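Long-range contacts in pili retraction protein PilT (Thermus thermophilus, PDB 5FL3), which probably binds and hydrolyses ATP as a motor ATPase of the GSP E secretion family, thought to power pilus retraction: residues R106-V111 with E173-H178; I166-P171 with D193-G198. All coordinates share one frame; numbering follows the deposited sequence.

In the fold
From the N terminus, the chain first builds the six-stranded antiparallel sheet of the N-terminal domain, which includes strand 100-108 and runs on through the residues after it, up to Val111. It then enters the RecA-like ATPase domain, passes the P-loop and reaches strand 164-169. Contact 1 closes at 173-178, bringing the loop after that strand back to 106-111 and so joining the two domains. Contact 2 starts at 166-171, before contact 1 has closed, and closes at 193-198, inside the ATPase domain, so the two contacts cross. Only Ile172 separates 166-171 from 173-178, and Arg106 NH2 lies 3.3 Å from Pro171 CG, so the contacts touch.

Contact 1: residues R106-V111 with E173-H178; sequences RVVSEV and EFLHKH
Glu173 meets 106-111 at two points, with its carboxylate at Arg106 and its carbonyl at Ser109. Its side chain starts away from 106-111, but a bend at chi2 (-71°) turns the carboxylate back, and it crosses the Arg106 side chain at about a right angle. Arg106 NH1 lies 3.2 Å from Glu173 OE1, a salt bridge whose hydrogen bond is weak; the guanidinium and carboxylate planes stand 72° apart, so the two groups do not pair flat. OE1 also rests 3.5 Å from Arg106 CD. The same NH1 donates to the backbone O of Ile172, its stronger partner, so the guanidinium is held by a carbonyl as well as by the charge.

Ser109 and Phe174 form a single beta bridge. Leu175 N donates to Ser109 O at 3.1 Å, nearly straight (164° at the hydrogen), while the return bond from Ser109 N to Glu173 O is weak at 3.4 Å. Leu175 points its side chain toward 106-111: its CG lies 3.7 Å from Val108 CG1, and its CD1 reaches Glu110 CG at 4.2 Å. The Phe174 ring turns to the same segment, with Val111 O 3.9 Å from CE1, near the ring plane at its edge. Ser109 OG, accepting from Val111 N, closes an ST turn just after the strand.

Leu175 also touches Arg89 of strand 88-97, which pairs with strand 100-108 in the N-terminal sheet. Helix 146-160, which follows the P-loop, packs against the 173-178 loop: Glu173 touches Ser147 and Phe174 touches Thr148, both ADP-binding residues. The contact thus brings the end of the N-terminal sheet up to the nucleotide site, and Gln185 of strand 182-187 bonds to the backbone of Phe174 and His176.

Contact 2: residues I166-P171 with D193-G198; sequences ITIEDP and DSFYTG
The side chains of Phe195 and Ile168 lie antiparallel, each reaching past the other, and they carry most of this contact. With CG anti to the carbonyl carbon (chi1 -70°), Phe195 swings its ring from the first turn of helix 195-202 across to the end of strand 164-169. One edge of the ring then faces the strand backbone: Ile168 O lies 3.2 Å from Phe195 CE1, near the ring plane. Farther along, Asp170 CB approaches Phe195 CZ at 3.4 Å.

Ile168 uses both branches. CG2 lies against Phe195 CD1 at 3.5 Å, whereas CG1 sits 3.6 Å from Gly198 CA. A chi2 of 87° carries CD1 on along the helix to Gly198 O, 3.7 Å away. Having no side chain, Gly198 lets the helix backbone itself take up the isoleucine. Were Phe195 cut back to an alanine, the ring edge against Ile168 O and CG2 would be lost and a gap is likely to open between the strand end and the helix.

Ser194 is the N-cap of this helix: its OG accepts from Thr197 N at 3.0 Å in an almost linear bond, which holds the first turn. On the other side of the strand, Thr167 OG1 donates to Glu169 OE2, which also receives a bond from Gln185.

Helix 195-202 belongs to a beta-alpha-beta crossover from strand 182-187 to strand 209-212, and it packs on strand 164-169, which lies between those two in the sheet. Phe195 also reaches Val212 of strand 209-212, while Tyr196 faces helix 218-230.

Contact 1: residues R106-V111 with E173-H178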
loop_
_atom_site.group_PDB
_atom_site.type_symbol
_atom_site.label_atom_id
_atom_site.label_comp_id
_atom_site.label_asym_id
_atom_site.label_seq_id
_atom_site.Cartn_x
_atom_site.Cartn_y
_atom_site.Cartn_z
ATOM N N ARG A 106 0.194 -14.542 -6.767
ATOM C CA ARG A 106 0.453 -13.604 -5.665
ATOM C C ARG A 106 0.093 -14.208 -4.304
ATOM O O ARG A 106 -0.992 -14.776 -4.129
ATOM C CB ARG A 106 -0.322 -12.304 -5.876
ATOM C CG ARG A 106 -0.145 -11.294 -4.757
ATOM C CD ARG A 106 -0.925 -10.029 -5.065
ATOM N NE ARG A 106 -2.308 -10.356 -5.411
ATOM C CZ ARG A 106 -3.282 -10.527 -4.519
ATOM N NH1 ARG A 106 -3.023 -10.390 -3.220
ATOM N NH2 ARG A 106 -4.512 -10.836 -4.924
ATOM N N VAL A 107 0.991 -14.102 -3.335
ATOM C CA VAL A 107 0.663 -14.605 -2.005
ATOM C C VAL A 107 -0.217 -13.609 -1.250
ATOM O O VAL A 107 0.144 -12.453 -1.124
ATOM C CB VAL A 107 1.920 -14.891 -1.170
ATOM C CG1 VAL A 107 1.534 -15.516 0.191
ATOM C CG2 VAL A 107 2.882 -15.791 -1.945
ATOM N N VAL A 108 -1.381 -14.056 -0.783
ATOM C CA VAL A 108 -2.247 -13.248 0.083
ATOM C C VAL A 108 -1.830 -13.552 1.511
ATOM O O VAL A 108 -2.101 -14.644 1.998
ATOM C CB VAL A 108 -3.761 -13.587 -0.108
ATOM C CG1 VAL A 108 -4.650 -12.541 0.545
ATOM C CG2 VAL A 108 -4.115 -13.749 -1.590
ATOM N N SER A 109 -1.148 -12.639 2.190
ATOM C CA SER A 109 -0.663 -13.004 3.519
ATOM C C SER A 109 -1.684 -12.761 4.612
ATOM O O SER A 109 -2.516 -11.853 4.532
ATOM C CB SER A 109 0.616 -12.263 3.888
ATOM O OG SER A 109 1.255 -12.925 4.991
ATOM N N GLU A 110 -1.603 -13.594 5.638
ATOM C CA GLU A 110 -2.458 -13.461 6.795
ATOM C C GLU A 110 -1.618 -13.081 7.986
ATOM O O GLU A 110 -2.095 -13.068 9.107
ATOM C CB GLU A 110 -3.199 -14.754 7.056
ATOM C CG GLU A 110 -3.645 -15.439 5.788
ATOM C CD GLU A 110 -4.548 -16.610 6.087
ATOM O OE1 GLU A 110 -5.408 -16.456 6.991
ATOM O OE2 GLU A 110 -4.385 -17.673 5.432
ATOM N N VAL A 111 -0.355 -12.772 7.728
ATOM C CA VAL A 111 0.578 -12.426 8.787
ATOM C C VAL A 111 0.950 -10.952 8.684
ATOM O O VAL A 111 1.586 -10.528 7.720
ATOM C CB VAL A 111 1.846 -13.301 8.732
ATOM C CG1 VAL A 111 2.908 -12.747 9.662
ATOM C CG2 VAL A 111 1.505 -14.744 9.086
ATOM N N GLU A 173 -4.880 -7.657 -0.325
ATOM C CA GLU A 173 -3.472 -8.007 -0.155
ATOM C C GLU A 173 -3.240 -8.723 1.172
ATOM O O GLU A 173 -2.409 -9.619 1.267
ATOM C CB GLU A 173 -2.579 -6.754 -0.246
ATOM C CG GLU A 173 -2.593 -6.007 -1.609
ATOM C CD GLU A 173 -1.878 -6.772 -2.720
ATOM O OE1 GLU A 173 -1.289 -7.845 -2.412
ATOM O OE2 GLU A 173 -1.916 -6.314 -3.901
ATOM N N PHE A 174 -3.988 -8.323 2.190
ATOM C CA PHE A 174 -3.919 -8.930 3.518
ATOM C C PHE A 174 -5.293 -9.393 3.975
ATOM O O PHE A 174 -6.283 -8.682 3.775
ATOM C CB PHE A 174 -3.357 -7.940 4.530
ATOM C CG PHE A 174 -1.906 -7.676 4.356
ATOM C CD1 PHE A 174 -0.966 -8.478 4.985
ATOM C CD2 PHE A 174 -1.472 -6.633 3.557
ATOM C CE1 PHE A 174 0.378 -8.239 4.823
ATOM C CE2 PHE A 174 -0.132 -6.390 3.389
ATOM C CZ PHE A 174 0.797 -7.193 4.017
ATOM N N LEU A 175 -5.352 -10.579 4.583
ATOM C CA LEU A 175 -6.591 -11.088 5.180
ATOM C C LEU A 175 -6.627 -10.834 6.690
ATOM O O LEU A 175 -5.743 -11.272 7.435
ATOM C CB LEU A 175 -6.749 -12.575 4.899
ATOM C CG LEU A 175 -6.937 -12.883 3.425
ATOM C CD1 LEU A 175 -6.838 -14.384 3.191
ATOM C CD2 LEU A 175 -8.271 -12.323 2.936
ATOM N N HIS A 176 -7.648 -10.116 7.135
ATOM C CA HIS A 176 -7.821 -9.845 8.557
ATOM C C HIS A 176 -8.849 -10.780 9.140
ATOM O O HIS A 176 -9.883 -11.050 8.517
ATOM C CB HIS A 176 -8.269 -8.408 8.803
ATOM C CG HIS A 176 -7.290 -7.380 8.343
ATOM N ND1 HIS A 176 -6.276 -6.908 9.147
ATOM C CD2 HIS A 176 -7.176 -6.720 7.167
ATOM C CE1 HIS A 176 -5.583 -5.996 8.487
ATOM N NE2 HIS A 176 -6.106 -5.868 7.281
ATOM N N LYS A 177 -8.577 -11.280 10.335
ATOM C CA LYS A 177 -9.613 -11.998 11.049
ATOM C C LYS A 177 -10.297 -11.032 12.022
ATOM O O LYS A 177 -9.782 -9.958 12.307
ATOM C CB LYS A 177 -9.040 -13.222 11.762
ATOM C CG LYS A 177 -8.012 -12.904 12.796
ATOM C CD LYS A 177 -7.364 -14.163 13.325
ATOM C CE LYS A 177 -6.383 -13.840 14.449
ATOM N NZ LYS A 177 -7.089 -13.385 15.693
ATOM N N HIS A 178 -11.489 -11.397 12.463
ATOM C CA HIS A 178 -12.211 -10.664 13.498
ATOM C C HIS A 178 -11.391 -10.710 14.793
ATOM O O HIS A 178 -10.894 -11.764 15.196
ATOM C CB HIS A 178 -13.622 -11.273 13.656
ATOM C CG HIS A 178 -14.328 -10.928 14.934
ATOM N ND1 HIS A 178 -14.798 -9.660 15.219
ATOM C CD2 HIS A 178 -14.692 -11.707 15.988
ATOM C CE1 HIS A 178 -15.394 -9.666 16.401
ATOM N NE2 HIS A 178 -15.341 -10.898 16.888
#

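Contact 2: residues I166-P171 with D193-G198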
loop_
_atom_site.group_PDB
_atom_site.type_symbol
_atom_site.label_atom_id
_atom_site.label_comp_id
_atom_site.label_asym_id
_atom_site.label_seq_id
_atom_site.Cartn_x
_atom_site.Cartn_y
_atom_site.Cartn_z
ATOM N N ILE A 166 -14.678 -1.372 7.154
ATOM C CA ILE A 166 -15.032 -1.806 5.806
ATOM C C ILE A 166 -13.953 -1.385 4.821
ATOM O O ILE A 166 -13.666 -0.196 4.655
ATOM C CB ILE A 166 -16.388 -1.230 5.369
ATOM C CG1 ILE A 166 -17.449 -1.524 6.446
ATOM C CG2 ILE A 166 -16.801 -1.773 3.995
ATOM C CD1 ILE A 166 -18.820 -0.949 6.126
ATOM N N THR A 167 -13.340 -2.368 4.184
ATOM C CA THR A 167 -12.256 -2.099 3.255
ATOM C C THR A 167 -12.710 -2.424 1.830
ATOM O O THR A 167 -13.490 -3.348 1.628
ATOM C CB THR A 167 -10.960 -2.900 3.632
ATOM O OG1 THR A 167 -11.031 -4.242 3.140
ATOM C CG2 THR A 167 -10.773 -2.936 5.133
ATOM N N ILE A 168 -12.251 -1.632 0.858
ATOM C CA ILE A 168 -12.550 -1.866 -0.560
ATOM C C ILE A 168 -11.227 -1.919 -1.316
ATOM O O ILE A 168 -10.487 -0.937 -1.378
ATOM C CB ILE A 168 -13.484 -0.793 -1.156
ATOM C CG1 ILE A 168 -14.901 -0.937 -0.577
ATOM C CG2 ILE A 168 -13.606 -0.981 -2.652
ATOM C CD1 ILE A 168 -15.122 -0.219 0.683
ATOM N N GLU A 169 -10.931 -3.090 -1.866
ATOM C CA GLU A 169 -9.560 -3.445 -2.232
ATOM C C GLU A 169 -9.500 -4.008 -3.619
ATOM O O GLU A 169 -10.429 -4.695 -4.064
ATOM C CB GLU A 169 -8.964 -4.469 -1.245
ATOM C CG GLU A 169 -8.767 -3.902 0.153
ATOM C CD GLU A 169 -8.176 -4.885 1.125
ATOM O OE1 GLU A 169 -6.943 -5.107 1.062
ATOM O OE2 GLU A 169 -8.950 -5.418 1.960
ATOM N N ASP A 170 -8.384 -3.720 -4.286
ATOM C CA ASP A 170 -8.164 -4.183 -5.642
ATOM C C ASP A 170 -6.686 -4.480 -5.894
ATOM O O ASP A 170 -5.951 -3.606 -6.375
ATOM C CB ASP A 170 -8.673 -3.143 -6.642
ATOM C CG ASP A 170 -8.591 -3.624 -8.070
ATOM O OD1 ASP A 170 -8.356 -4.834 -8.278
ATOM O OD2 ASP A 170 -8.787 -2.803 -8.986
ATOM N N PRO A 171 -6.246 -5.705 -5.552
ATOM C CA PRO A 171 -7.013 -6.784 -4.894
ATOM C C PRO A 171 -6.822 -6.784 -3.357
ATOM O O PRO A 171 -6.118 -5.916 -2.834
ATOM C CB PRO A 171 -6.397 -8.047 -5.501
ATOM C CG PRO A 171 -4.917 -7.663 -5.604
ATOM C CD PRO A 171 -4.863 -6.137 -5.833
ATOM N N ASP A 193 -18.331 -3.789 -7.598
ATOM C CA ASP A 193 -17.850 -3.406 -8.933
ATOM C C ASP A 193 -16.643 -2.487 -8.964
ATOM O O ASP A 193 -15.797 -2.618 -9.830
ATOM C CB ASP A 193 -18.980 -2.763 -9.729
ATOM C CG ASP A 193 -20.073 -3.757 -10.058
ATOM O OD1 ASP A 193 -19.733 -4.947 -10.249
ATOM O OD2 ASP A 193 -21.263 -3.375 -10.098
ATOM N N SER A 194 -16.549 -1.565 -8.019
ATOM C CA SER A 194 -15.483 -0.571 -8.054
ATOM C C SER A 194 -15.217 -0.007 -6.676
ATOM O O SER A 194 -15.967 -0.276 -5.744
ATOM C CB SER A 194 -15.838 0.572 -9.010
ATOM O OG SER A 194 -16.940 1.330 -8.522
ATOM N N PHE A 195 -14.161 0.798 -6.567
ATOM C CA PHE A 195 -13.914 1.587 -5.366
ATOM C C PHE A 195 -15.083 2.486 -5.058
ATOM O O PHE A 195 -15.461 2.637 -3.895
ATOM C CB PHE A 195 -12.657 2.429 -5.508
ATOM C CG PHE A 195 -11.408 1.619 -5.510
ATOM C CD1 PHE A 195 -11.119 0.769 -4.442
ATOM C CD2 PHE A 195 -10.520 1.688 -6.574
ATOM C CE1 PHE A 195 -9.959 0.004 -4.442
ATOM C CE2 PHE A 195 -9.365 0.926 -6.586
ATOM C CZ PHE A 195 -9.076 0.084 -5.520
ATOM N N TYR A 196 -15.661 3.075 -6.100
ATOM C CA TYR A 196 -16.754 4.008 -5.898
ATOM C C TYR A 196 -17.968 3.277 -5.341
ATOM O O TYR A 196 -18.529 3.699 -4.333
ATOM C CB TYR A 196 -17.122 4.746 -7.190
ATOM C CG TYR A 196 -18.185 5.787 -6.937
ATOM C CD1 TYR A 196 -17.856 7.024 -6.394
ATOM C CD2 TYR A 196 -19.524 5.521 -7.195
ATOM C CE1 TYR A 196 -18.832 7.971 -6.124
ATOM C CE2 TYR A 196 -20.511 6.469 -6.936
ATOM C CZ TYR A 196 -20.159 7.688 -6.403
ATOM O OH TYR A 196 -21.132 8.627 -6.142
ATOM N N THR A 197 -18.358 2.184 -5.995
ATOM C CA THR A 197 -19.486 1.357 -5.555
ATOM C C THR A 197 -19.311 0.912 -4.112
ATOM O O THR A 197 -20.231 0.973 -3.291
ATOM C CB THR A 197 -19.630 0.117 -6.439
ATOM O OG1 THR A 197 -19.977 0.538 -7.760
ATOM C CG2 THR A 197 -20.729 -0.767 -5.934
ATOM N N GLY A 198 -18.106 0.459 -3.815
ATOM C CA GLY A 198 -17.804 0.005 -2.482
ATOM C C GLY A 198 -17.888 1.146 -1.490
ATOM O O GLY A 198 -18.470 0.980 -0.421
#